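Local coordinates for protein geranylgeranyl pyrophosphate synthase (Corynebacterium glutamicum, PDB 3LMD) that probably builds isoprenoid diphosphates as a magnesium-dependent prenyltransferase of the FPP/GGPP synthase family, at residues D315-Y320 and F346-V351; D240-I245 and Q311-E316; G229-M234 and D322-E327. All coordinates share one frame; numbering follows the deposited sequence.

Contact 1: D315-Y320 and F346-V351; sequences DEVYRY and FTVKRV
Between residues 315-320 and 346-351, on helices that run in opposite directions, the backbones come closest at Val-317 and Val-348, CA to CA 7.2 Å. Both valines point toward the partner helix, and their side chains lie alongside each other, heading opposite ways. CG1 of Val-317 rests against CG2 of Val-348 at 3.7 Å, with CG1 of the same Val-348 a little farther off. Val-348 CG1, anti to the backbone N (chi1 174°), is set toward the Tyr-318 ring. It meets that ring at its edge and near its plane, 3.7 Å from CE1, so the methyl touches the rim of the tyrosine and not its face. CG2 of Val-348 makes the nearer contact with Val-317, while CG1 lies between that valine and the ring. At the far end of the ring the Tyr-318 hydroxyl makes a weak hydrogen bond to the backbone N of Glu-353. Within helix 309-328, Arg-319 presents the NE/NH1 edge of its guanidinium to both carboxylate oxygens of Glu-316. NE reaches OE1 of Glu-316 at 3.0 Å in an almost straight bond (177°), and NH1 reaches OE2 of Glu-316 at 2.9 Å as a salt bridge. Both oxygens are approached from above the carboxylate plane, while the guanidinium keeps them in its own plane. Helix 219-246 lies against both partners: Val-317 touches Ile-238, Thr-347 touches Phe-236 and Val-351 touches Ile-243, so the valine pair is packed into a three-helix junction near the C-terminus.

Contact 2: D240-I245 and Q311-E316; sequences DDIIDI and QAALDE
Ile-242 has CG1 anti to its carbonyl carbon (chi1 -68°) and continues into an extended chain (chi2 167°), which carries CD1 across toward Ala-313 and the backbone of the following residue, Leu-314. The whole outer arm of the isoleucine lies over the alanine methyl: Ala-313 CB is 3.9 Å from CG1 of Ile-242 and equally far from its CD1. CD1 also comes to 4.0 Å from the backbone N of Leu-314, so it touches main chain as well as side chain. The two helices run in opposite directions, and CA of Ile-242 and CA of Ala-313 are 7.4 Å apart, the nearest CA pair of the two segments. In sequence, residues Asp-240, Asp-241 and Asp-244 have the DDxxD spacing of the second aspartate-rich motif of polyprenyl synthases, which in relatives holds the metal ions that bind the diphosphate. Ile-242 occupies one of the two positions between those acids and turns into the hydrophobic interior. In this model Asp-240 accepts bonds from Ser-22 and the backbone N of Gly-20, while Asp-241 is tied to Tyr-192 and Gln-237. Along the exposed side of the other helix, NE2 of Gln-311 donates to OD1 of Asp-315 one turn on, 2.9 Å away at 157°. The oxygen is met from above the carboxylate plane, although it stays close to the plane of the amide. Pro-268 of helix 267-274 touches Ala-313, and Val-351 packs on Ile-242.

Contact 3: G229-M234 and D322-E327; sequences GAAVGM and DIANAE
Ala-231 sets its methyl against Ile-323 and the neighbouring Ala-324. Its CB meets CG2 of Ile-323 at 3.9 Å and CB of Ala-324 at 4.1 Å, and it is also 4.1 Å from the backbone N of Ala-324. With so little side chain between them, the backbones come very near: CA of Ala-231 and CA of Ala-324 are separated by just 5.6 Å. The isoleucine offers its short branch: with CG1 beside the backbone N and anti to the carbonyl carbon (chi1 -70°), CG2 is left anti to the backbone N and faces Ala-231. Both alanines are buried, and Ile-323 lies at the partly exposed border of the patch. This is close alanine-to-alanine packing between two antiparallel helices, 219-246 and 309-328, in the all-helical prenyl synthase fold. Beyond the methyls, Phe-228, one turn back on the first helix, touches Ala-324 and Glu-327. The carboxylate of Glu-327, near the end of helix 309-328, has two partners: OE1 makes a salt bridge with Arg-330, just beyond that helix, and OE2 a weak hydrogen bond with ND2 of Asn-227 on helix 219-246. On the side of helix 219-246 that faces helix 188-214, Ala-230 rests on Ala-205, while Met-234 packs on Ile-196 and Arg-197. Asn-325 accepts a hydrogen bond from Arg-341 of helix 335-349.

In the fold
All three contacts use helix 309-328. Contacts 2 and 3 both pair it with helix 219-246, their centres 16 Å and their nearest atoms about 6 Å apart, whereas contact 1 sets helix 335-349 beside it. Along helix 309-328, contact 1 falls between the other two, its centre 8 Å from that of contact 2 and 11 Å from that of contact 3. Val-351 CG1 bridges to contact 2, 3.7 Å from Ile-242 CG2, and Tyr-320 CE1 reaches Met-234 CG of contact 3 at 3.7 Å. Contact 2 is nearest the metal-binding region: Ile-242 lies about 11 Å, side chain to side chain, from Ser-305, seen to bind calcium in this protein, though none is bound to this chain.

Contact 1: D315-Y320 and F346-V351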
ATOM      1  N   ASP A 315      19.609  18.381  24.994  1.00 25.56           N
ATOM      2  CA  ASP A 315      18.767  19.565  25.221  1.00 27.14           C
ATOM      3  C   ASP A 315      17.574  19.555  24.283  1.00 26.55           C
ATOM      4  O   ASP A 315      16.502  20.040  24.626  1.00 22.88           O
ATOM      5  CB  ASP A 315      19.553  20.871  25.020  1.00 26.06           C
ATOM      6  CG  ASP A 315      20.571  21.093  26.137  1.00 32.37           C
ATOM      7  OD1 ASP A 315      20.408  20.483  27.206  1.00 33.19           O
ATOM      8  OD2 ASP A 315      21.521  21.854  25.938  1.00 32.91           O
ATOM      9  N   GLU A 316      17.753  18.997  23.092  1.00 23.00           N
ATOM     10  CA  GLU A 316      16.600  18.849  22.169  1.00 27.25           C
ATOM     11  C   GLU A 316      15.597  17.814  22.721  1.00 29.15           C
ATOM     12  O   GLU A 316      14.380  18.027  22.705  1.00 24.58           O
ATOM     13  CB  GLU A 316      17.110  18.483  20.770  1.00 30.72           C
ATOM     14  CG  GLU A 316      16.040  18.417  19.700  1.00 34.89           C
ATOM     15  CD  GLU A 316      15.564  19.792  19.249  1.00 38.86           C
ATOM     16  OE1 GLU A 316      15.784  20.794  19.960  1.00 39.71           O
ATOM     17  OE2 GLU A 316      14.952  19.863  18.174  1.00 35.36           O
ATOM     18  N   VAL A 317      16.109  16.713  23.259  1.00 25.53           N
ATOM     19  CA  VAL A 317      15.252  15.765  24.019  1.00 26.73           C
ATOM     20  C   VAL A 317      14.470  16.471  25.132  1.00 29.79           C
ATOM     21  O   VAL A 317      13.256  16.244  25.317  1.00 24.76           O
ATOM     22  CB  VAL A 317      16.067  14.605  24.624  1.00 24.44           C
ATOM     23  CG1 VAL A 317      15.186  13.756  25.587  1.00 26.11           C
ATOM     24  CG2 VAL A 317      16.622  13.695  23.508  1.00 25.05           C
ATOM     25  N   TYR A 318      15.143  17.347  25.864  1.00 24.72           N
ATOM     26  CA  TYR A 318      14.466  18.030  26.970  1.00 24.64           C
ATOM     27  C   TYR A 318      13.372  18.956  26.480  1.00 25.28           C
ATOM     28  O   TYR A 318      12.361  19.143  27.162  1.00 27.59           O
ATOM     29  CB  TYR A 318      15.453  18.858  27.805  1.00 29.66           C
ATOM     30  CG  TYR A 318      16.465  18.039  28.568  1.00 36.38           C
ATOM     31  CD1 TYR A 318      16.157  16.758  29.022  1.00 36.06           C
ATOM     32  CD2 TYR A 318      17.715  18.577  28.892  1.00 34.40           C
ATOM     33  CE1 TYR A 318      17.074  16.018  29.752  1.00 38.32           C
ATOM     34  CE2 TYR A 318      18.636  17.841  29.623  1.00 33.49           C
ATOM     35  CZ  TYR A 318      18.318  16.574  30.055  1.00 43.96           C
ATOM     36  OH  TYR A 318      19.251  15.855  30.793  1.00 41.91           O
ATOM     37  N   ARG A 319      13.604  19.563  25.322  1.00 23.72           N
ATOM     38  CA  ARG A 319      12.640  20.460  24.725  1.00 25.72           C
ATOM     39  C   ARG A 319      11.364  19.684  24.320  1.00 26.31           C
ATOM     40  O   ARG A 319      10.237  20.153  24.540  1.00 25.54           O
ATOM     41  CB  ARG A 319      13.271  21.142  23.497  1.00 24.23           C
ATOM     42  CG  ARG A 319      12.366  22.170  22.815  1.00 25.51           C
ATOM     43  CD  ARG A 319      13.065  22.894  21.673  1.00 34.90           C
ATOM     44  NE  ARG A 319      13.173  22.071  20.473  1.00 30.29           N
ATOM     45  CZ  ARG A 319      12.174  21.828  19.625  1.00 36.13           C
ATOM     46  NH1 ARG A 319      12.394  21.090  18.542  1.00 33.24           N
ATOM     47  NH2 ARG A 319      10.963  22.332  19.846  1.00 30.71           N
ATOM     48  N   TYR A 320      11.536  18.497  23.739  1.00 25.22           N
ATOM     49  CA  TYR A 320      10.369  17.626  23.449  1.00 22.83           C
ATOM     50  C   TYR A 320       9.712  17.118  24.716  1.00 23.26           C
ATOM     51  O   TYR A 320       8.504  16.929  24.748  1.00 24.80           O
ATOM     52  CB  TYR A 320      10.775  16.458  22.553  1.00 21.46           C
ATOM     53  CG  TYR A 320      10.992  16.931  21.146  1.00 24.38           C
ATOM     54  CD1 TYR A 320       9.916  17.388  20.380  1.00 28.22           C
ATOM     55  CD2 TYR A 320      12.252  16.901  20.560  1.00 26.68           C
ATOM     56  CE1 TYR A 320      10.094  17.846  19.068  1.00 28.21           C
ATOM     57  CE2 TYR A 320      12.435  17.345  19.244  1.00 24.87           C
ATOM     58  CZ  TYR A 320      11.354  17.815  18.506  1.00 30.09           C
ATOM     59  OH  TYR A 320      11.507  18.236  17.181  1.00 31.88           O
ATOM     60  N   PHE A 346      11.103   7.998  31.827  1.00 34.06           N
ATOM     61  CA  PHE A 346      12.000   6.864  31.952  1.00 37.42           C
ATOM     62  C   PHE A 346      12.923   6.806  30.738  1.00 36.16           C
ATOM     63  O   PHE A 346      14.108   6.479  30.843  1.00 33.35           O
ATOM     64  CB  PHE A 346      11.193   5.566  32.057  1.00 43.86           C
ATOM     65  CG  PHE A 346      12.046   4.331  32.166  1.00 54.75           C
ATOM     66  CD1 PHE A 346      12.479   3.875  33.412  1.00 65.65           C
ATOM     67  CD2 PHE A 346      12.425   3.629  31.033  1.00 57.80           C
ATOM     68  CE1 PHE A 346      13.278   2.731  33.519  1.00 64.68           C
ATOM     69  CE2 PHE A 346      13.226   2.487  31.133  1.00 64.54           C
ATOM     70  CZ  PHE A 346      13.650   2.040  32.375  1.00 58.76           C
ATOM     71  N   THR A 347      12.375   7.114  29.576  1.00 30.94           N
ATOM     72  CA  THR A 347      13.177   7.100  28.356  1.00 33.59           C
ATOM     73  C   THR A 347      14.239   8.201  28.419  1.00 29.13           C
ATOM     74  O   THR A 347      15.403   7.977  28.117  1.00 29.65           O
ATOM     75  CB  THR A 347      12.284   7.298  27.105  1.00 33.36           C
ATOM     76  OG1 THR A 347      11.262   6.288  27.088  1.00 33.89           O
ATOM     77  CG2 THR A 347      13.118   7.206  25.822  1.00 31.40           C
ATOM     78  N   VAL A 348      13.837   9.404  28.803  1.00 30.75           N
ATOM     79  CA  VAL A 348      14.813  10.487  28.877  1.00 30.05           C
ATOM     80  C   VAL A 348      15.940  10.124  29.869  1.00 34.88           C
ATOM     81  O   VAL A 348      17.124  10.379  29.604  1.00 33.27           O
ATOM     82  CB  VAL A 348      14.139  11.794  29.292  1.00 29.03           C
ATOM     83  CG1 VAL A 348      15.179  12.901  29.523  1.00 31.44           C
ATOM     84  CG2 VAL A 348      13.059  12.208  28.200  1.00 32.10           C
ATOM     85  N   LYS A 349      15.563   9.500  30.982  1.00 33.10           N
ATOM     86  CA  LYS A 349      16.522   9.109  32.033  1.00 36.11           C
ATOM     87  C   LYS A 349      17.549   8.094  31.574  1.00 34.44           C
ATOM     88  O   LYS A 349      18.584   7.923  32.215  1.00 36.76           O
ATOM     89  CB  LYS A 349      15.792   8.573  33.262  1.00 41.70           C
ATOM     90  CG  LYS A 349      15.572   9.617  34.335  1.00 53.64           C
ATOM     91  CD  LYS A 349      14.420   9.266  35.261  1.00 61.48           C
ATOM     92  CE  LYS A 349      14.212  10.398  36.268  1.00 73.04           C
ATOM     93  NZ  LYS A 349      12.990  10.224  37.091  1.00 78.84           N
ATOM     94  N   ARG A 350      17.288   7.404  30.471  1.00 29.81           N
ATOM     95  CA  ARG A 350      18.331   6.534  29.925  1.00 32.01           C
ATOM     96  C   ARG A 350      19.594   7.311  29.493  1.00 37.96           C
ATOM     97  O   ARG A 350      20.676   6.720  29.380  1.00 35.81           O
ATOM     98  CB  ARG A 350      17.830   5.756  28.712  1.00 35.19           C
ATOM     99  CG  ARG A 350      16.650   4.823  28.949  1.00 37.90           C
ATOM    100  CD  ARG A 350      16.276   4.169  27.617  1.00 42.75           C
ATOM    101  NE  ARG A 350      15.050   3.388  27.732  1.00 63.80           N
ATOM    102  CZ  ARG A 350      15.017   2.086  28.018  1.00 79.99           C
ATOM    103  NH1 ARG A 350      16.150   1.413  28.215  1.00 79.04           N
ATOM    104  NH2 ARG A 350      13.851   1.453  28.106  1.00 80.25           N
ATOM    105  N   VAL A 351      19.454   8.609  29.193  1.00 32.07           N
ATOM    106  CA  VAL A 351      20.589   9.407  28.697  1.00 30.27           C
ATOM    107  C   VAL A 351      20.786  10.695  29.496  1.00 32.03           C
ATOM    108  O   VAL A 351      21.831  11.328  29.424  1.00 39.29           O
ATOM    109  CB  VAL A 351      20.454   9.766  27.196  1.00 35.71           C
ATOM    110  CG1 VAL A 351      20.605   8.525  26.342  1.00 38.65           C
ATOM    111  CG2 VAL A 351      19.104  10.462  26.915  1.00 31.30           C
TER

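Contact 2: D240-I245 and Q311-E316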
ATOM      1  N   ASP A 240      17.441   7.012  21.352  1.00 25.72           N
ATOM      2  CA  ASP A 240      18.078   5.850  20.704  1.00 30.74           C
ATOM      3  C   ASP A 240      19.369   6.268  19.976  1.00 34.58           C
ATOM      4  O   ASP A 240      20.399   5.560  19.998  1.00 29.81           O
ATOM      5  CB  ASP A 240      17.132   5.217  19.662  1.00 30.74           C
ATOM      6  CG  ASP A 240      16.088   4.293  20.275  1.00 43.26           C
ATOM      7  OD1 ASP A 240      16.154   4.009  21.487  1.00 42.03           O
ATOM      8  OD2 ASP A 240      15.201   3.833  19.524  1.00 49.81           O
ATOM      9  N   ASP A 241      19.290   7.389  19.274  1.00 26.23           N
ATOM     10  CA  ASP A 241      20.430   7.874  18.492  1.00 27.46           C
ATOM     11  C   ASP A 241      21.599   8.286  19.379  1.00 29.49           C
ATOM     12  O   ASP A 241      22.749   8.009  19.050  1.00 33.72           O
ATOM     13  CB  ASP A 241      20.023   9.026  17.548  1.00 26.91           C
ATOM     14  CG  ASP A 241      19.109   8.556  16.413  1.00 32.70           C
ATOM     15  OD1 ASP A 241      19.030   7.345  16.167  1.00 37.57           O
ATOM     16  OD2 ASP A 241      18.446   9.397  15.777  1.00 34.88           O
ATOM     17  N   ILE A 242      21.300   8.926  20.510  1.00 29.13           N
ATOM     18  CA  ILE A 242      22.320   9.245  21.490  1.00 30.33           C
ATOM     19  C   ILE A 242      22.982   7.965  22.036  1.00 36.28           C
ATOM     20  O   ILE A 242      24.220   7.852  22.119  1.00 35.03           O
ATOM     21  CB  ILE A 242      21.727  10.067  22.655  1.00 27.61           C
ATOM     22  CG1 ILE A 242      21.321  11.480  22.167  1.00 24.99           C
ATOM     23  CG2 ILE A 242      22.739  10.136  23.835  1.00 27.90           C
ATOM     24  CD1 ILE A 242      20.415  12.230  23.241  1.00 24.77           C
ATOM     25  N   ILE A 243      22.153   7.007  22.427  1.00 29.43           N
ATOM     26  CA  ILE A 243      22.650   5.745  22.979  1.00 30.23           C
ATOM     27  C   ILE A 243      23.574   5.048  21.963  1.00 32.63           C
ATOM     28  O   ILE A 243      24.641   4.546  22.328  1.00 33.10           O
ATOM     29  CB  ILE A 243      21.473   4.806  23.399  1.00 31.60           C
ATOM     30  CG1 ILE A 243      20.810   5.349  24.676  1.00 36.18           C
ATOM     31  CG2 ILE A 243      21.993   3.370  23.637  1.00 34.97           C
ATOM     32  CD1 ILE A 243      19.469   4.671  25.024  1.00 37.20           C
ATOM     33  N   ASP A 244      23.197   5.071  20.688  1.00 32.41           N
ATOM     34  CA  ASP A 244      23.981   4.405  19.651  1.00 37.93           C
ATOM     35  C   ASP A 244      25.414   4.929  19.581  1.00 42.90           C
ATOM     36  O   ASP A 244      26.363   4.186  19.266  1.00 39.54           O
ATOM     37  CB  ASP A 244      23.327   4.580  18.283  1.00 37.05           C
ATOM     38  CG  ASP A 244      24.051   3.795  17.177  1.00 47.53           C
ATOM     39  OD1 ASP A 244      24.047   2.550  17.243  1.00 59.37           O
ATOM     40  OD2 ASP A 244      24.611   4.412  16.242  1.00 59.95           O
ATOM     41  N   ILE A 245      25.568   6.220  19.843  1.00 34.22           N
ATOM     42  CA  ILE A 245      26.876   6.847  19.751  1.00 36.25           C
ATOM     43  C   ILE A 245      27.617   6.873  21.075  1.00 43.36           C
ATOM     44  O   ILE A 245      28.834   6.720  21.106  1.00 44.86           O
ATOM     45  CB  ILE A 245      26.747   8.289  19.288  1.00 34.44           C
ATOM     46  CG1 ILE A 245      26.240   8.336  17.844  1.00 34.04           C
ATOM     47  CG2 ILE A 245      28.093   9.041  19.488  1.00 35.59           C
ATOM     48  CD1 ILE A 245      25.473   9.602  17.549  1.00 41.93           C
ATOM     49  N   GLN A 311      25.361  16.955  24.414  1.00 26.34           N
ATOM     50  CA  GLN A 311      24.513  17.817  25.227  1.00 26.80           C
ATOM     51  C   GLN A 311      23.499  18.575  24.360  1.00 23.36           C
ATOM     52  O   GLN A 311      22.389  18.867  24.788  1.00 24.56           O
ATOM     53  CB  GLN A 311      25.338  18.815  26.065  1.00 25.85           C
ATOM     54  CG  GLN A 311      24.439  19.616  27.007  1.00 26.25           C
ATOM     55  CD  GLN A 311      23.864  18.725  28.086  1.00 31.22           C
ATOM     56  OE1 GLN A 311      24.554  17.862  28.606  1.00 34.25           O
ATOM     57  NE2 GLN A 311      22.573  18.875  28.376  1.00 30.43           N
ATOM     58  N   ALA A 312      23.906  18.941  23.157  1.00 21.07           N
ATOM     59  CA  ALA A 312      22.988  19.625  22.250  1.00 23.16           C
ATOM     60  C   ALA A 312      21.785  18.709  21.887  1.00 25.84           C
ATOM     61  O   ALA A 312      20.629  19.164  21.814  1.00 24.24           O
ATOM     62  CB  ALA A 312      23.747  20.034  20.971  1.00 23.93           C
ATOM     63  N   ALA A 313      22.063  17.438  21.633  1.00 21.81           N
ATOM     64  CA  ALA A 313      20.980  16.476  21.327  1.00 26.20           C
ATOM     65  C   ALA A 313      20.123  16.253  22.558  1.00 29.13           C
ATOM     66  O   ALA A 313      18.898  16.153  22.462  1.00 24.95           O
ATOM     67  CB  ALA A 313      21.575  15.100  20.839  1.00 24.99           C
ATOM     68  N   LEU A 314      20.774  16.159  23.721  1.00 24.34           N
ATOM     69  CA  LEU A 314      20.042  15.967  24.960  1.00 23.75           C
ATOM     70  C   LEU A 314      19.138  17.160  25.259  1.00 25.84           C
ATOM     71  O   LEU A 314      18.012  16.975  25.729  1.00 27.72           O
ATOM     72  CB  LEU A 314      21.015  15.673  26.124  1.00 26.08           C
ATOM     73  CG  LEU A 314      20.505  15.377  27.534  1.00 42.26           C
ATOM     74  CD1 LEU A 314      19.438  14.251  27.536  1.00 39.82           C
ATOM     75  CD2 LEU A 314      21.703  15.000  28.473  1.00 34.00           C
ATOM     76  N   ASP A 315      19.609  18.381  24.994  1.00 25.56           N
ATOM     77  CA  ASP A 315      18.767  19.565  25.221  1.00 27.14           C
ATOM     78  C   ASP A 315      17.574  19.555  24.283  1.00 26.55           C
ATOM     79  O   ASP A 315      16.502  20.040  24.626  1.00 22.88           O
ATOM     80  CB  ASP A 315      19.553  20.871  25.020  1.00 26.06           C
ATOM     81  CG  ASP A 315      20.571  21.093  26.137  1.00 32.37           C
ATOM     82  OD1 ASP A 315      20.408  20.483  27.206  1.00 33.19           O
ATOM     83  OD2 ASP A 315      21.521  21.854  25.938  1.00 32.91           O
ATOM     84  N   GLU A 316      17.753  18.997  23.092  1.00 23.00           N
ATOM     85  CA  GLU A 316      16.600  18.849  22.169  1.00 27.25           C
ATOM     86  C   GLU A 316      15.597  17.814  22.721  1.00 29.15           C
ATOM     87  O   GLU A 316      14.380  18.027  22.705  1.00 24.58           O
ATOM     88  CB  GLU A 316      17.110  18.483  20.770  1.00 30.72           C
ATOM     89  CG  GLU A 316      16.040  18.417  19.700  1.00 34.89           C
ATOM     90  CD  GLU A 316      15.564  19.792  19.249  1.00 38.86           C
ATOM     91  OE1 GLU A 316      15.784  20.794  19.960  1.00 39.71           O
ATOM     92  OE2 GLU A 316      14.952  19.863  18.174  1.00 35.36           O
TER

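Contact 3: G229-M234 and D322-E327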
ATOM      1  N   GLY A 229       1.765  11.893  21.798  1.00 22.08           N
ATOM      2  CA  GLY A 229       2.364  10.779  21.035  1.00 22.51           C
ATOM      3  C   GLY A 229       3.402  11.308  20.034  1.00 26.23           C
ATOM      4  O   GLY A 229       4.459  10.694  19.854  1.00 23.03           O
ATOM      5  N   ALA A 230       3.123  12.427  19.371  1.00 22.53           N
ATOM      6  CA  ALA A 230       4.127  12.998  18.450  1.00 26.52           C
ATOM      7  C   ALA A 230       5.435  13.336  19.166  1.00 24.78           C
ATOM      8  O   ALA A 230       6.544  13.012  18.678  1.00 25.07           O
ATOM      9  CB  ALA A 230       3.579  14.248  17.725  1.00 24.05           C
ATOM     10  N   ALA A 231       5.313  13.954  20.338  1.00 20.61           N
ATOM     11  CA  ALA A 231       6.487  14.392  21.096  1.00 25.80           C
ATOM     12  C   ALA A 231       7.280  13.191  21.606  1.00 24.47           C
ATOM     13  O   ALA A 231       8.510  13.171  21.551  1.00 25.30           O
ATOM     14  CB  ALA A 231       6.049  15.315  22.265  1.00 23.44           C
ATOM     15  N   VAL A 232       6.563  12.178  22.091  1.00 23.16           N
ATOM     16  CA  VAL A 232       7.201  10.958  22.555  1.00 26.41           C
ATOM     17  C   VAL A 232       7.941  10.214  21.423  1.00 26.73           C
ATOM     18  O   VAL A 232       9.033   9.680  21.625  1.00 24.35           O
ATOM     19  CB  VAL A 232       6.164  10.032  23.205  1.00 36.30           C
ATOM     20  CG1 VAL A 232       6.527   8.577  22.996  1.00 41.18           C
ATOM     21  CG2 VAL A 232       6.070  10.371  24.664  1.00 39.02           C
ATOM     22  N   GLY A 233       7.353  10.194  20.245  1.00 26.83           N
ATOM     23  CA  GLY A 233       8.046   9.598  19.058  1.00 25.69           C
ATOM     24  C   GLY A 233       9.397  10.260  18.834  1.00 30.46           C
ATOM     25  O   GLY A 233      10.393   9.578  18.534  1.00 24.74           O
ATOM     26  N   MET A 234       9.440  11.594  18.935  1.00 23.00           N
ATOM     27  CA  MET A 234      10.720  12.317  18.798  1.00 22.49           C
ATOM     28  C   MET A 234      11.705  11.910  19.897  1.00 25.32           C
ATOM     29  O   MET A 234      12.877  11.646  19.627  1.00 21.98           O
ATOM     30  CB  MET A 234      10.501  13.852  18.807  1.00 26.97           C
ATOM     31  CG  MET A 234       9.590  14.411  17.674  1.00 28.27           C
ATOM     32  SD  MET A 234      10.268  14.139  15.973  1.00 22.50           S
ATOM     33  CE  MET A 234      12.063  14.514  16.302  1.00 20.46           C
ATOM     34  N   ASP A 322       9.508  18.825  27.453  1.00 28.25           N
ATOM     35  CA  ASP A 322       8.698  19.987  27.877  1.00 28.00           C
ATOM     36  C   ASP A 322       7.411  20.038  27.090  1.00 28.02           C
ATOM     37  O   ASP A 322       6.350  20.289  27.636  1.00 27.48           O
ATOM     38  CB  ASP A 322       9.439  21.329  27.663  1.00 25.75           C
ATOM     39  CG  ASP A 322      10.573  21.546  28.652  1.00 34.34           C
ATOM     40  OD1 ASP A 322      10.605  20.865  29.698  1.00 36.40           O
ATOM     41  OD2 ASP A 322      11.436  22.394  28.366  1.00 38.58           O
ATOM     42  N   ILE A 323       7.490  19.812  25.789  1.00 25.45           N
ATOM     43  CA  ILE A 323       6.265  19.744  24.977  1.00 26.20           C
ATOM     44  C   ILE A 323       5.327  18.633  25.453  1.00 29.03           C
ATOM     45  O   ILE A 323       4.115  18.846  25.579  1.00 29.91           O
ATOM     46  CB  ILE A 323       6.611  19.532  23.465  1.00 26.46           C
ATOM     47  CG1 ILE A 323       7.266  20.800  22.882  1.00 31.00           C
ATOM     48  CG2 ILE A 323       5.353  19.166  22.638  1.00 24.14           C
ATOM     49  CD1 ILE A 323       8.003  20.551  21.539  1.00 29.20           C
ATOM     50  N   ALA A 324       5.893  17.461  25.716  1.00 24.99           N
ATOM     51  CA  ALA A 324       5.114  16.311  26.185  1.00 27.90           C
ATOM     52  C   ALA A 324       4.392  16.656  27.501  1.00 26.11           C
ATOM     53  O   ALA A 324       3.210  16.365  27.653  1.00 25.65           O
ATOM     54  CB  ALA A 324       6.021  15.095  26.370  1.00 27.30           C
ATOM     55  N   ASN A 325       5.111  17.282  28.432  1.00 26.55           N
ATOM     56  CA  ASN A 325       4.534  17.691  29.717  1.00 28.95           C
ATOM     57  C   ASN A 325       3.450  18.739  29.545  1.00 27.73           C
ATOM     58  O   ASN A 325       2.433  18.704  30.254  1.00 28.63           O
ATOM     59  CB  ASN A 325       5.621  18.203  30.667  1.00 30.82           C
ATOM     60  CG  ASN A 325       6.320  17.066  31.395  1.00 32.83           C
ATOM     61  OD1 ASN A 325       5.705  16.048  31.688  1.00 33.56           O
ATOM     62  ND2 ASN A 325       7.590  17.248  31.699  1.00 32.76           N
ATOM     63  N   ALA A 326       3.637  19.640  28.581  1.00 29.31           N
ATOM     64  CA  ALA A 326       2.607  20.621  28.269  1.00 33.41           C
ATOM     65  C   ALA A 326       1.366  19.962  27.680  1.00 36.86           C
ATOM     66  O   ALA A 326       0.254  20.439  27.899  1.00 29.14           O
ATOM     67  CB  ALA A 326       3.127  21.746  27.341  1.00 32.27           C
ATOM     68  N   GLU A 327       1.530  18.860  26.948  1.00 27.19           N
ATOM     69  CA  GLU A 327       0.337  18.146  26.458  1.00 27.62           C
ATOM     70  C   GLU A 327      -0.383  17.426  27.590  1.00 26.36           C
ATOM     71  O   GLU A 327      -1.622  17.490  27.687  1.00 30.10           O
ATOM     72  CB  GLU A 327       0.692  17.220  25.292  1.00 28.50           C
ATOM     73  CG  GLU A 327       1.288  18.032  24.116  1.00 26.27           C
ATOM     74  CD  GLU A 327       0.275  19.008  23.498  1.00 33.41           C
ATOM     75  OE1 GLU A 327      -0.960  18.820  23.653  1.00 30.74           O
ATOM     76  OE2 GLU A 327       0.719  19.927  22.787  1.00 34.86           O
TER